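Local coordinates for maltose/maltodextrin-binding protein (Thermus thermophilus, PDB 2GH9) that binds maltotriose as a periplasmic solute-binding protein and probably delivers it to an ABC transporter, at residues Phe160-Ala165 and Asn260-Phe265; Glu169-Lys174 and Pro339-Val344; Thr183-Gly188 and Asp369-Ile374. One frame throughout, in Å; residues are numbered along the deposited sequence.

Contact 1. Residues Phe160-Ala165 and Asn260-Phe265; sequences FGFFKA and NPWGPF
Phe160 and Phe265 lay their rings face to face, with centroids 3.9 Å apart and planes only 10° from parallel. Because CG of Phe160 stands anti to the backbone N (chi1 172°), its ring leaves helix 156-166 in the direction of Phe265, and Phe160 CB joins in at 3.4 Å from Phe265 CE2. At the next residue, Gly161 lets the two chains come very close: its CA approaches Gly263 O at 3.1 Å, in a CA-H...O contact, and its C meets Trp262 CD1 at 3.4 Å. A CB on Gly161 would lie about 2.1 Å from Trp262 NE1, so a side chain could probably not be fitted without moving the indole. The indole also meets Phe162 obliquely, CD1 to CD1, while Pro264 CD lies over one indole face. Lys164 lays its aliphatic part beside the same carbonyl, CD reaching Gly263 O at 3.2 Å, before its NZ turns off to bond Glu169 O. At the far end Asn260 N donates to Ala165 O at 2.9 Å, in the carbonyl plane with an N-H...O angle of 145°.

Outside this shell, Trp348 of helix 341-357 touches both stacked phenylalanines, and Phe198 meets Phe162 edge-to-face. The Phe265 side chain is about 7 Å from a bound glucose unit, which puts the stack behind the sugar pocket. The contact thus holds the loop before strand 265-273 along the helix by aromatic surfaces and carbon-bound hydrogens, with one conventional hydrogen bond. Gly263 O is buried without a polar partner in the model, so the CH groups of Gly161 and Lys164 are its close company, a weak substitute at best.

Contact 2. Residues Glu169-Lys174 and Pro339-Val344; sequences ENVFAK and PEMGKV
Val171 directs both of its methyl groups at helix 341-357, where Met341 and Val344 receive them. From CB, the side chain forks with CG1 anti to the backbone N (chi1 173°) and CG2 anti to the carbonyl carbon. CG2 lies nearer the thioether, 3.9 Å from Met341 SD and 4.0 Å from Met341 CE. CG1 also borders SD, and it meets Val344 CG1 tip to tip at 4.1 Å. The same CG1 sits 3.6 Å above the plane of the Phe172 ring, over its centre, so one methyl serves both the neighbouring ring and the opposing valine.

Phe172 supplies the second half of the contact. Its CZ slides past Val344 CG2 at 3.6 Å, the shortest approach here, and its CE2 comes to 4.1 Å from Met341 SD. That sulfur lies 5.2 Å from the ring centroid and 58° off the ring normal, an oblique Met-aromatic contact. The bend at chi2 (49°) sets SD beside the valine and the ring, and chi3 then turns CE toward Val171 CG2. With an alanine at Val171, the thioether of Met341 would probably lose its nearest neighbour across the contact and the Phe172 ring the methyl over its centre, leaving both freer to shift.

The patch is apolar and buried, and the side chain of Met341 is about 7 Å from a bound glucose unit. It lies where the loop entering strand 172-175 meets the start of helix 341-357: Phe265 of strand 265-273 also touches Val171, Leu180 of strand 179-181 touches Phe172, and Ile374 of helix 363-378 packs on Val344.

Contact 3. Residues Thr183-Gly188 and Asp369-Ile374; sequences TKLLIG and DMVAEI
Leu185 and Ile374 meet through their delta methyls, CD1 to CD1 at 3.7 Å, and the leucine lies across the isoleucine so that Ile374 CG2 is also 4.1 Å from Leu185 CD1. The closest approach of the contact is elsewhere, where Met370 CE comes to 3.5 Å from Ile187 O. That methyl also reaches Ile187 CD1 at 3.9 Å, the two side chains crossing at about a right angle. Met370 starts anti to its own N (chi1 177°), runs extended through chi2 and bends at chi3, which carries CE out from the helix to the loop. Ile187 holds CG1 between its backbone N and carbonyl carbon (chi1 58°), a less common rotamer for isoleucine. Ile187, Met370 and Ile374 are all buried and form the inner side; from helix 341-357, Trp348 touches Ile187, Ala351 touches Met370 and Pro347 touches Ile374.

The outer side differs in burial: Leu185, Gly188 and Val371 are each partly exposed. Val371 CG2 still touches Gly188 CA at 3.7 Å, and a CB on the glycine would run into that methyl, at 2.3 Å. Only toward Leu185 CD1, 4.1 Å from Val371 CG2, is the fit looser. Beyond this edge the polar neighbours look elsewhere: Lys184 NZ makes a salt bridge with Asp175.

Met370, Val371 and Ile374 are spaced as one face of helix 363-378, which meets the loop before helix 189-204 through apolar side chains. The join therefore rests on shape and on burial of hydrocarbon. Its one buried polar atom without a polar partner in the model, Ile187 O, has carbon neighbours, the Met370 methyl and the Phe163 ring, and that is likely to carry some desolvation cost.

The three first segments, 160-165, 169-174 and 183-188, are followed by their partners 260-265, 339-344 and 369-374 in the same order, so every pair of contacts crosses and none nests. Contact 1 closes a span of 94 residues, contact 2 one of 164 and contact 3 one of 180. Together they tie helix 156-166, strand 172-175 and the loop before helix 189-204 to the loop before strand 265-273 and the two last helices. Direct bridges join them: Lys164 NZ forms a salt bridge with Glu169 OE1 at 3.3 Å between contacts 1 and 2, and Val171 O probably accepts from Leu186 N between contacts 2 and 3.

Contact 1. Residues Phe160-Ala165 and Asn260-Phe265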
ATOM      1  N   PHE A 160       1.690  -0.446  10.585  1.00 18.72           N
ATOM      2  CA  PHE A 160       0.734   0.543  11.058  1.00 18.85           C
ATOM      3  C   PHE A 160      -0.457  -0.081  11.792  1.00 19.41           C
ATOM      4  O   PHE A 160      -0.890   0.448  12.808  1.00 20.14           O
ATOM      5  CB  PHE A 160       0.234   1.491   9.963  1.00 18.74           C
ATOM      6  CG  PHE A 160      -0.890   2.369  10.437  1.00 19.52           C
ATOM      7  CD1 PHE A 160      -0.646   3.374  11.368  1.00 19.32           C
ATOM      8  CD2 PHE A 160      -2.197   2.145  10.024  1.00 19.34           C
ATOM      9  CE1 PHE A 160      -1.675   4.165  11.832  1.00 19.65           C
ATOM     10  CE2 PHE A 160      -3.233   2.929  10.512  1.00 20.18           C
ATOM     11  CZ  PHE A 160      -2.966   3.940  11.418  1.00 19.94           C
ATOM     12  N   GLY A 161      -0.977  -1.209  11.307  1.00 18.83           N
ATOM     13  CA  GLY A 161      -2.133  -1.837  11.932  1.00 19.53           C
ATOM     14  C   GLY A 161      -1.958  -2.151  13.404  1.00 19.65           C
ATOM     15  O   GLY A 161      -2.903  -2.056  14.184  1.00 20.13           O
ATOM     16  N   PHE A 162      -0.748  -2.518  13.778  1.00 19.33           N
ATOM     17  CA  PHE A 162      -0.402  -2.704  15.189  1.00 20.07           C
ATOM     18  C   PHE A 162      -0.368  -1.347  15.927  1.00 20.16           C
ATOM     19  O   PHE A 162      -0.805  -1.245  17.066  1.00 19.27           O
ATOM     20  CB  PHE A 162       0.945  -3.422  15.319  1.00 19.25           C
ATOM     21  CG  PHE A 162       1.022  -4.701  14.552  1.00 19.20           C
ATOM     22  CD1 PHE A 162      -0.044  -5.586  14.544  1.00 19.43           C
ATOM     23  CD2 PHE A 162       2.185  -5.040  13.853  1.00 18.98           C
ATOM     24  CE1 PHE A 162       0.015  -6.777  13.825  1.00 19.88           C
ATOM     25  CE2 PHE A 162       2.262  -6.218  13.150  1.00 19.26           C
ATOM     26  CZ  PHE A 162       1.168  -7.094  13.121  1.00 18.38           C
ATOM     27  N   PHE A 163       0.118  -0.308  15.269  1.00 20.15           N
ATOM     28  CA  PHE A 163       0.089   1.032  15.861  1.00 21.52           C
ATOM     29  C   PHE A 163      -1.357   1.523  16.097  1.00 21.56           C
ATOM     30  O   PHE A 163      -1.660   2.095  17.149  1.00 21.99           O
ATOM     31  CB  PHE A 163       0.911   2.039  15.032  1.00 21.80           C
ATOM     32  CG  PHE A 163       2.404   1.975  15.285  1.00 22.14           C
ATOM     33  CD1 PHE A 163       3.054   2.982  16.006  1.00 23.84           C
ATOM     34  CD2 PHE A 163       3.164   0.937  14.765  1.00 22.40           C
ATOM     35  CE1 PHE A 163       4.438   2.943  16.217  1.00 22.34           C
ATOM     36  CE2 PHE A 163       4.554   0.883  14.979  1.00 22.06           C
ATOM     37  CZ  PHE A 163       5.184   1.911  15.707  1.00 21.88           C
ATOM     38  N   LYS A 164      -2.236   1.253  15.134  1.00 21.76           N
ATOM     39  CA  LYS A 164      -3.672   1.529  15.249  1.00 22.35           C
ATOM     40  C   LYS A 164      -4.336   0.735  16.388  1.00 22.41           C
ATOM     41  O   LYS A 164      -5.032   1.318  17.231  1.00 22.82           O
ATOM     42  CB  LYS A 164      -4.376   1.265  13.907  1.00 21.96           C
ATOM     43  CG  LYS A 164      -5.860   1.641  13.893  1.00 23.08           C
ATOM     44  CD  LYS A 164      -6.382   1.828  12.475  1.00 23.80           C
ATOM     45  CE  LYS A 164      -7.793   2.380  12.476  1.00 24.78           C
ATOM     46  NZ  LYS A 164      -7.826   3.725  13.065  1.00 26.80           N
ATOM     47  N   ALA A 165      -4.093  -0.569  16.445  1.00 22.48           N
ATOM     48  CA  ALA A 165      -4.591  -1.378  17.551  1.00 23.62           C
ATOM     49  C   ALA A 165      -4.224  -0.752  18.926  1.00 24.19           C
ATOM     50  O   ALA A 165      -5.075  -0.606  19.805  1.00 24.50           O
ATOM     51  CB  ALA A 165      -4.073  -2.813  17.452  1.00 22.73           C
ATOM     52  N   ASN A 260      -7.618  -1.323  20.969  1.00 24.16           N
ATOM     53  CA  ASN A 260      -8.436  -1.208  19.764  1.00 23.28           C
ATOM     54  C   ASN A 260      -8.174  -2.333  18.773  1.00 22.90           C
ATOM     55  O   ASN A 260      -7.090  -2.941  18.798  1.00 23.12           O
ATOM     56  CB  ASN A 260      -8.201   0.150  19.113  1.00 23.86           C
ATOM     57  CG  ASN A 260      -8.683   1.289  19.981  1.00 24.87           C
ATOM     58  OD1 ASN A 260      -9.564   1.098  20.825  1.00 30.45           O
ATOM     59  ND2 ASN A 260      -8.122   2.462  19.790  1.00 27.14           N
ATOM     60  N   PRO A 261      -9.161  -2.631  17.903  1.00 21.54           N
ATOM     61  CA  PRO A 261      -8.869  -3.635  16.886  1.00 21.46           C
ATOM     62  C   PRO A 261      -7.716  -3.285  15.924  1.00 20.38           C
ATOM     63  O   PRO A 261      -7.423  -2.111  15.676  1.00 20.46           O
ATOM     64  CB  PRO A 261     -10.213  -3.792  16.147  1.00 21.45           C
ATOM     65  CG  PRO A 261     -11.235  -3.356  17.161  1.00 21.87           C
ATOM     66  CD  PRO A 261     -10.570  -2.182  17.823  1.00 21.63           C
ATOM     67  N   TRP A 262      -7.035  -4.314  15.434  1.00 20.40           N
ATOM     68  CA  TRP A 262      -6.132  -4.153  14.315  1.00 20.19           C
ATOM     69  C   TRP A 262      -6.869  -3.452  13.147  1.00 20.35           C
ATOM     70  O   TRP A 262      -8.001  -3.795  12.831  1.00 21.46           O
ATOM     71  CB  TRP A 262      -5.584  -5.490  13.859  1.00 19.97           C
ATOM     72  CG  TRP A 262      -4.729  -5.403  12.610  1.00 20.12           C
ATOM     73  CD1 TRP A 262      -3.388  -5.155  12.555  1.00 20.53           C
ATOM     74  CD2 TRP A 262      -5.145  -5.632  11.251  1.00 21.41           C
ATOM     75  NE1 TRP A 262      -2.955  -5.169  11.261  1.00 19.62           N
ATOM     76  CE2 TRP A 262      -4.008  -5.447  10.434  1.00 21.16           C
ATOM     77  CE3 TRP A 262      -6.376  -5.930  10.640  1.00 20.97           C
ATOM     78  CZ2 TRP A 262      -4.053  -5.591   9.042  1.00 20.52           C
ATOM     79  CZ3 TRP A 262      -6.424  -6.048   9.238  1.00 20.61           C
ATOM     80  CH2 TRP A 262      -5.271  -5.896   8.466  1.00 20.39           C
ATOM     81  N   GLY A 263      -6.207  -2.488  12.516  1.00 20.57           N
ATOM     82  CA  GLY A 263      -6.720  -1.860  11.296  1.00 19.98           C
ATOM     83  C   GLY A 263      -5.579  -1.306  10.461  1.00 19.28           C
ATOM     84  O   GLY A 263      -4.786  -0.492  10.954  1.00 19.60           O
ATOM     85  N   PRO A 264      -5.494  -1.711   9.188  1.00 18.79           N
ATOM     86  CA  PRO A 264      -4.378  -1.281   8.329  1.00 19.18           C
ATOM     87  C   PRO A 264      -4.600   0.085   7.668  1.00 18.86           C
ATOM     88  O   PRO A 264      -5.717   0.578   7.671  1.00 19.13           O
ATOM     89  CB  PRO A 264      -4.368  -2.368   7.243  1.00 18.79           C
ATOM     90  CG  PRO A 264      -5.857  -2.671   7.067  1.00 18.77           C
ATOM     91  CD  PRO A 264      -6.438  -2.591   8.461  1.00 18.94           C
ATOM     92  N   PHE A 265      -3.541   0.654   7.077  1.00 18.57           N
ATOM     93  CA  PHE A 265      -3.689   1.729   6.107  1.00 19.29           C
ATOM     94  C   PHE A 265      -4.489   1.261   4.886  1.00 19.38           C
ATOM     95  O   PHE A 265      -4.328   0.138   4.419  1.00 19.97           O
ATOM     96  CB  PHE A 265      -2.332   2.229   5.587  1.00 19.10           C
ATOM     97  CG  PHE A 265      -1.587   3.160   6.516  1.00 19.91           C
ATOM     98  CD1 PHE A 265      -2.202   4.285   7.051  1.00 21.20           C
ATOM     99  CD2 PHE A 265      -0.234   2.948   6.776  1.00 18.25           C
ATOM    100  CE1 PHE A 265      -1.498   5.177   7.855  1.00 19.76           C
ATOM    101  CE2 PHE A 265       0.489   3.846   7.577  1.00 19.84           C
ATOM    102  CZ  PHE A 265      -0.156   4.958   8.124  1.00 20.28           C
TER

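Contact 2. Residues Glu169-Lys174 and Pro339-Val344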
ATOM      1  N   GLU A 169      -5.069   6.574  15.833  1.00 27.86           N
ATOM      2  CA  GLU A 169      -6.147   6.651  14.820  1.00 27.87           C
ATOM      3  C   GLU A 169      -5.548   6.694  13.406  1.00 27.26           C
ATOM      4  O   GLU A 169      -5.967   5.985  12.502  1.00 26.14           O
ATOM      5  CB  GLU A 169      -7.007   7.894  15.072  1.00 28.19           C
ATOM      6  CG  GLU A 169      -8.098   8.178  14.044  1.00 30.29           C
ATOM      7  CD  GLU A 169      -9.017   6.983  13.762  1.00 35.41           C
ATOM      8  OE1 GLU A 169      -9.335   6.199  14.688  1.00 37.11           O
ATOM      9  OE2 GLU A 169      -9.436   6.838  12.591  1.00 39.75           O
ATOM     10  N   ASN A 170      -4.545   7.536  13.249  1.00 27.65           N
ATOM     11  CA  ASN A 170      -3.788   7.622  12.032  1.00 28.57           C
ATOM     12  C   ASN A 170      -2.412   8.135  12.424  1.00 29.36           C
ATOM     13  O   ASN A 170      -2.034   8.012  13.603  1.00 28.59           O
ATOM     14  CB  ASN A 170      -4.516   8.519  11.011  1.00 28.20           C
ATOM     15  CG  ASN A 170      -4.134   8.198   9.559  1.00 27.35           C
ATOM     16  OD1 ASN A 170      -2.958   8.003   9.257  1.00 24.68           O
ATOM     17  ND2 ASN A 170      -5.124   8.141   8.671  1.00 26.67           N
ATOM     18  N   VAL A 171      -1.650   8.655  11.451  1.00 30.08           N
ATOM     19  CA  VAL A 171      -0.319   9.156  11.696  1.00 31.38           C
ATOM     20  C   VAL A 171      -0.381  10.462  12.485  1.00 32.52           C
ATOM     21  O   VAL A 171       0.384  10.665  13.422  1.00 32.68           O
ATOM     22  CB  VAL A 171       0.462   9.379  10.370  1.00 31.08           C
ATOM     23  CG1 VAL A 171       1.804  10.064  10.640  1.00 29.70           C
ATOM     24  CG2 VAL A 171       0.693   8.050   9.659  1.00 30.37           C
ATOM     25  N   PHE A 172      -1.300  11.333  12.087  1.00 34.74           N
ATOM     26  CA  PHE A 172      -1.435  12.676  12.647  1.00 36.04           C
ATOM     27  C   PHE A 172      -2.834  12.888  13.218  1.00 37.90           C
ATOM     28  O   PHE A 172      -3.810  12.369  12.680  1.00 38.60           O
ATOM     29  CB  PHE A 172      -1.244  13.720  11.553  1.00 35.57           C
ATOM     30  CG  PHE A 172       0.070  13.648  10.833  1.00 34.75           C
ATOM     31  CD1 PHE A 172       1.248  14.003  11.466  1.00 35.02           C
ATOM     32  CD2 PHE A 172       0.116  13.308   9.492  1.00 33.11           C
ATOM     33  CE1 PHE A 172       2.468  13.977  10.773  1.00 35.09           C
ATOM     34  CE2 PHE A 172       1.311  13.292   8.803  1.00 34.08           C
ATOM     35  CZ  PHE A 172       2.489  13.623   9.438  1.00 34.79           C
ATOM     36  N   ALA A 173      -2.929  13.678  14.289  1.00 40.29           N
ATOM     37  CA  ALA A 173      -4.216  14.113  14.835  1.00 42.19           C
ATOM     38  C   ALA A 173      -4.938  15.042  13.844  1.00 44.08           C
ATOM     39  O   ALA A 173      -4.290  15.784  13.108  1.00 44.45           O
ATOM     40  CB  ALA A 173      -3.998  14.818  16.178  1.00 41.93           C
ATOM     41  N   LYS A 174      -6.269  14.958  13.801  1.00 46.56           N
ATOM     42  CA  LYS A 174      -7.103  15.893  13.022  1.00 48.46           C
ATOM     43  C   LYS A 174      -7.325  17.155  13.837  1.00 50.24           C
ATOM     44  O   LYS A 174      -7.589  17.081  15.038  1.00 50.37           O
ATOM     45  CB  LYS A 174      -8.473  15.298  12.691  1.00 48.78           C
ATOM     46  CG  LYS A 174      -8.493  14.258  11.593  1.00 49.45           C
ATOM     47  CD  LYS A 174      -9.934  13.856  11.272  1.00 49.19           C
ATOM     48  CE  LYS A 174      -9.991  12.613  10.397  1.00 49.94           C
ATOM     49  NZ  LYS A 174     -11.392  12.069  10.264  1.00 51.69           N
ATOM     50  N   PRO A 339       2.022  16.673   2.281  1.00 28.97           N
ATOM     51  CA  PRO A 339       3.441  16.617   1.952  1.00 29.23           C
ATOM     52  C   PRO A 339       4.330  16.033   3.042  1.00 29.59           C
ATOM     53  O   PRO A 339       5.316  15.363   2.743  1.00 29.68           O
ATOM     54  CB  PRO A 339       3.793  18.088   1.699  1.00 29.40           C
ATOM     55  CG  PRO A 339       2.521  18.691   1.267  1.00 30.10           C
ATOM     56  CD  PRO A 339       1.471  18.023   2.081  1.00 28.66           C
ATOM     57  N   GLU A 340       3.960  16.297   4.291  1.00 30.06           N
ATOM     58  CA  GLU A 340       4.724  15.902   5.466  1.00 30.50           C
ATOM     59  C   GLU A 340       4.811  14.384   5.674  1.00 30.37           C
ATOM     60  O   GLU A 340       5.749  13.888   6.294  1.00 29.80           O
ATOM     61  CB  GLU A 340       4.097  16.562   6.704  1.00 31.03           C
ATOM     62  CG  GLU A 340       4.251  18.096   6.723  1.00 32.60           C
ATOM     63  CD  GLU A 340       3.120  18.863   6.032  1.00 34.09           C
ATOM     64  OE1 GLU A 340       2.171  18.256   5.489  1.00 33.89           O
ATOM     65  OE2 GLU A 340       3.188  20.110   6.042  1.00 34.96           O
ATOM     66  N   MET A 341       3.842  13.642   5.138  1.00 30.76           N
ATOM     67  CA  MET A 341       3.891  12.176   5.198  1.00 30.45           C
ATOM     68  C   MET A 341       5.241  11.628   4.694  1.00 29.95           C
ATOM     69  O   MET A 341       5.774  10.678   5.265  1.00 29.89           O
ATOM     70  CB  MET A 341       2.711  11.567   4.405  1.00 30.44           C
ATOM     71  CG  MET A 341       2.340  10.167   4.817  1.00 31.14           C
ATOM     72  SD  MET A 341       2.142   9.906   6.595  1.00 32.89           S
ATOM     73  CE  MET A 341       3.495   8.784   6.946  1.00 30.89           C
ATOM     74  N   GLY A 342       5.803  12.233   3.647  1.00 29.92           N
ATOM     75  CA  GLY A 342       7.112  11.825   3.115  1.00 30.40           C
ATOM     76  C   GLY A 342       8.255  11.862   4.132  1.00 30.51           C
ATOM     77  O   GLY A 342       9.208  11.074   4.049  1.00 30.23           O
ATOM     78  N   LYS A 343       8.148  12.784   5.090  1.00 31.13           N
ATOM     79  CA  LYS A 343       9.113  12.917   6.192  1.00 31.39           C
ATOM     80  C   LYS A 343       8.983  11.830   7.271  1.00 31.14           C
ATOM     81  O   LYS A 343       9.958  11.529   7.960  1.00 31.88           O
ATOM     82  CB  LYS A 343       8.979  14.299   6.863  1.00 32.10           C
ATOM     83  CG  LYS A 343       9.667  15.454   6.124  1.00 34.85           C
ATOM     84  CD  LYS A 343       8.697  16.255   5.265  1.00 37.28           C
ATOM     85  CE  LYS A 343       9.226  17.673   4.958  1.00 37.87           C
ATOM     86  NZ  LYS A 343       8.254  18.430   4.088  1.00 39.39           N
ATOM     87  N   VAL A 344       7.798  11.242   7.423  1.00 31.01           N
ATOM     88  CA  VAL A 344       7.529  10.315   8.548  1.00 29.85           C
ATOM     89  C   VAL A 344       8.088   8.904   8.339  1.00 29.54           C
ATOM     90  O   VAL A 344       8.641   8.319   9.260  1.00 28.82           O
ATOM     91  CB  VAL A 344       6.029  10.262   8.873  1.00 30.34           C
ATOM     92  CG1 VAL A 344       5.735   9.204   9.969  1.00 30.09           C
ATOM     93  CG2 VAL A 344       5.543  11.645   9.332  1.00 29.82           C
TER

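Contact 3. Residues Thr183-Gly188 and Asp369-Ile374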
ATOM      1  N   THR A 183       1.908  18.662  13.140  1.00 44.10           N
ATOM      2  CA  THR A 183       2.645  18.933  14.373  1.00 43.78           C
ATOM      3  C   THR A 183       2.289  17.953  15.501  1.00 43.41           C
ATOM      4  O   THR A 183       3.028  17.863  16.496  1.00 43.76           O
ATOM      5  CB  THR A 183       2.406  20.379  14.877  1.00 43.91           C
ATOM      6  OG1 THR A 183       1.087  20.495  15.444  1.00 44.55           O
ATOM      7  CG2 THR A 183       2.593  21.389  13.736  1.00 44.15           C
ATOM      8  N   LYS A 184       1.178  17.224  15.337  1.00 42.33           N
ATOM      9  CA  LYS A 184       0.685  16.284  16.356  1.00 41.58           C
ATOM     10  C   LYS A 184       0.699  14.812  15.900  1.00 40.43           C
ATOM     11  O   LYS A 184      -0.311  14.291  15.412  1.00 39.77           O
ATOM     12  CB  LYS A 184      -0.732  16.678  16.769  1.00 41.99           C
ATOM     13  CG  LYS A 184      -0.828  17.995  17.572  1.00 42.44           C
ATOM     14  CD  LYS A 184      -2.295  18.466  17.643  1.00 42.91           C
ATOM     15  CE  LYS A 184      -2.422  19.884  18.201  1.00 43.72           C
ATOM     16  NZ  LYS A 184      -3.655  20.560  17.676  1.00 43.95           N
ATOM     17  N   LEU A 185       1.839  14.143  16.068  1.00 39.28           N
ATOM     18  CA  LEU A 185       1.926  12.716  15.765  1.00 38.62           C
ATOM     19  C   LEU A 185       1.032  11.937  16.718  1.00 37.86           C
ATOM     20  O   LEU A 185       0.792  12.380  17.844  1.00 37.81           O
ATOM     21  CB  LEU A 185       3.345  12.178  15.918  1.00 38.84           C
ATOM     22  CG  LEU A 185       4.406  12.405  14.846  1.00 39.55           C
ATOM     23  CD1 LEU A 185       5.685  11.718  15.301  1.00 39.27           C
ATOM     24  CD2 LEU A 185       3.982  11.888  13.483  1.00 40.21           C
ATOM     25  N   LEU A 186       0.546  10.784  16.251  1.00 36.53           N
ATOM     26  CA  LEU A 186      -0.196   9.839  17.085  1.00 35.67           C
ATOM     27  C   LEU A 186       0.519   8.494  17.230  1.00 34.40           C
ATOM     28  O   LEU A 186       0.042   7.618  17.953  1.00 33.56           O
ATOM     29  CB  LEU A 186      -1.610   9.628  16.527  1.00 35.57           C
ATOM     30  CG  LEU A 186      -2.533  10.831  16.696  1.00 36.01           C
ATOM     31  CD1 LEU A 186      -3.867  10.589  16.038  1.00 34.65           C
ATOM     32  CD2 LEU A 186      -2.693  11.166  18.187  1.00 35.80           C
ATOM     33  N   ILE A 187       1.677   8.355  16.585  1.00 33.53           N
ATOM     34  CA  ILE A 187       2.407   7.086  16.558  1.00 33.17           C
ATOM     35  C   ILE A 187       3.611   7.048  17.510  1.00 33.06           C
ATOM     36  O   ILE A 187       4.362   6.084  17.521  1.00 32.09           O
ATOM     37  CB  ILE A 187       2.822   6.703  15.107  1.00 33.25           C
ATOM     38  CG1 ILE A 187       3.682   7.794  14.462  1.00 32.89           C
ATOM     39  CG2 ILE A 187       1.552   6.421  14.263  1.00 30.44           C
ATOM     40  CD1 ILE A 187       4.607   7.274  13.325  1.00 32.25           C
ATOM     41  N   GLY A 188       3.787   8.111  18.300  1.00 33.40           N
ATOM     42  CA  GLY A 188       4.808   8.157  19.340  1.00 33.27           C
ATOM     43  C   GLY A 188       4.188   7.916  20.705  1.00 33.61           C
ATOM     44  O   GLY A 188       3.046   7.431  20.815  1.00 33.20           O
ATOM     45  N   ASP A 369      13.233   9.558  20.166  1.00 41.83           N
ATOM     46  CA  ASP A 369      14.117   9.983  19.085  1.00 42.27           C
ATOM     47  C   ASP A 369      13.401  10.011  17.728  1.00 42.60           C
ATOM     48  O   ASP A 369      13.598  10.942  16.939  1.00 42.54           O
ATOM     49  CB  ASP A 369      15.338   9.055  18.991  1.00 42.60           C
ATOM     50  CG  ASP A 369      16.251   9.109  20.247  1.00 43.66           C
ATOM     51  OD1 ASP A 369      16.099  10.023  21.105  1.00 44.20           O
ATOM     52  OD2 ASP A 369      17.119   8.210  20.368  1.00 42.42           O
ATOM     53  N   MET A 370      12.577   8.992  17.460  1.00 42.35           N
ATOM     54  CA  MET A 370      11.750   8.961  16.251  1.00 42.11           C
ATOM     55  C   MET A 370      10.912  10.228  16.154  1.00 42.59           C
ATOM     56  O   MET A 370      10.948  10.928  15.141  1.00 42.57           O
ATOM     57  CB  MET A 370      10.830   7.735  16.266  1.00 42.19           C
ATOM     58  CG  MET A 370       9.859   7.622  15.068  1.00 41.77           C
ATOM     59  SD  MET A 370       8.571   6.385  15.367  1.00 38.61           S
ATOM     60  CE  MET A 370       7.282   7.359  16.131  1.00 33.77           C
ATOM     61  N   VAL A 371      10.155  10.496  17.215  1.00 43.19           N
ATOM     62  CA  VAL A 371       9.327  11.697  17.328  1.00 44.00           C
ATOM     63  C   VAL A 371      10.148  12.995  17.155  1.00 44.67           C
ATOM     64  O   VAL A 371       9.696  13.947  16.496  1.00 44.42           O
ATOM     65  CB  VAL A 371       8.586  11.735  18.698  1.00 44.08           C
ATOM     66  CG1 VAL A 371       7.939  13.097  18.931  1.00 43.53           C
ATOM     67  CG2 VAL A 371       7.538  10.607  18.783  1.00 44.32           C
ATOM     68  N   ALA A 372      11.343  13.020  17.755  1.00 45.44           N
ATOM     69  CA  ALA A 372      12.259  14.170  17.656  1.00 45.83           C
ATOM     70  C   ALA A 372      12.737  14.390  16.216  1.00 46.32           C
ATOM     71  O   ALA A 372      12.652  15.505  15.702  1.00 46.15           O
ATOM     72  CB  ALA A 372      13.444  13.978  18.575  1.00 45.77           C
ATOM     73  N   GLU A 373      13.227  13.321  15.589  1.00 47.07           N
ATOM     74  CA  GLU A 373      13.626  13.306  14.167  1.00 47.95           C
ATOM     75  C   GLU A 373      12.543  13.759  13.186  1.00 48.32           C
ATOM     76  O   GLU A 373      12.832  14.510  12.251  1.00 48.59           O
ATOM     77  CB  GLU A 373      14.064  11.905  13.759  1.00 47.93           C
ATOM     78  CG  GLU A 373      15.414  11.487  14.305  1.00 49.20           C
ATOM     79  CD  GLU A 373      15.840  10.099  13.848  1.00 49.67           C
ATOM     80  OE1 GLU A 373      15.348   9.617  12.795  1.00 53.00           O
ATOM     81  OE2 GLU A 373      16.682   9.486  14.544  1.00 52.62           O
ATOM     82  N   ILE A 374      11.316  13.276  13.388  1.00 48.56           N
ATOM     83  CA  ILE A 374      10.169  13.680  12.570  1.00 49.12           C
ATOM     84  C   ILE A 374       9.813  15.155  12.768  1.00 49.64           C
ATOM     85  O   ILE A 374       9.541  15.851  11.790  1.00 49.12           O
ATOM     86  CB  ILE A 374       8.903  12.794  12.844  1.00 48.92           C
ATOM     87  CG1 ILE A 374       9.123  11.364  12.334  1.00 48.67           C
ATOM     88  CG2 ILE A 374       7.683  13.377  12.178  1.00 48.30           C
ATOM     89  CD1 ILE A 374       8.095  10.360  12.834  1.00 48.79           C
TER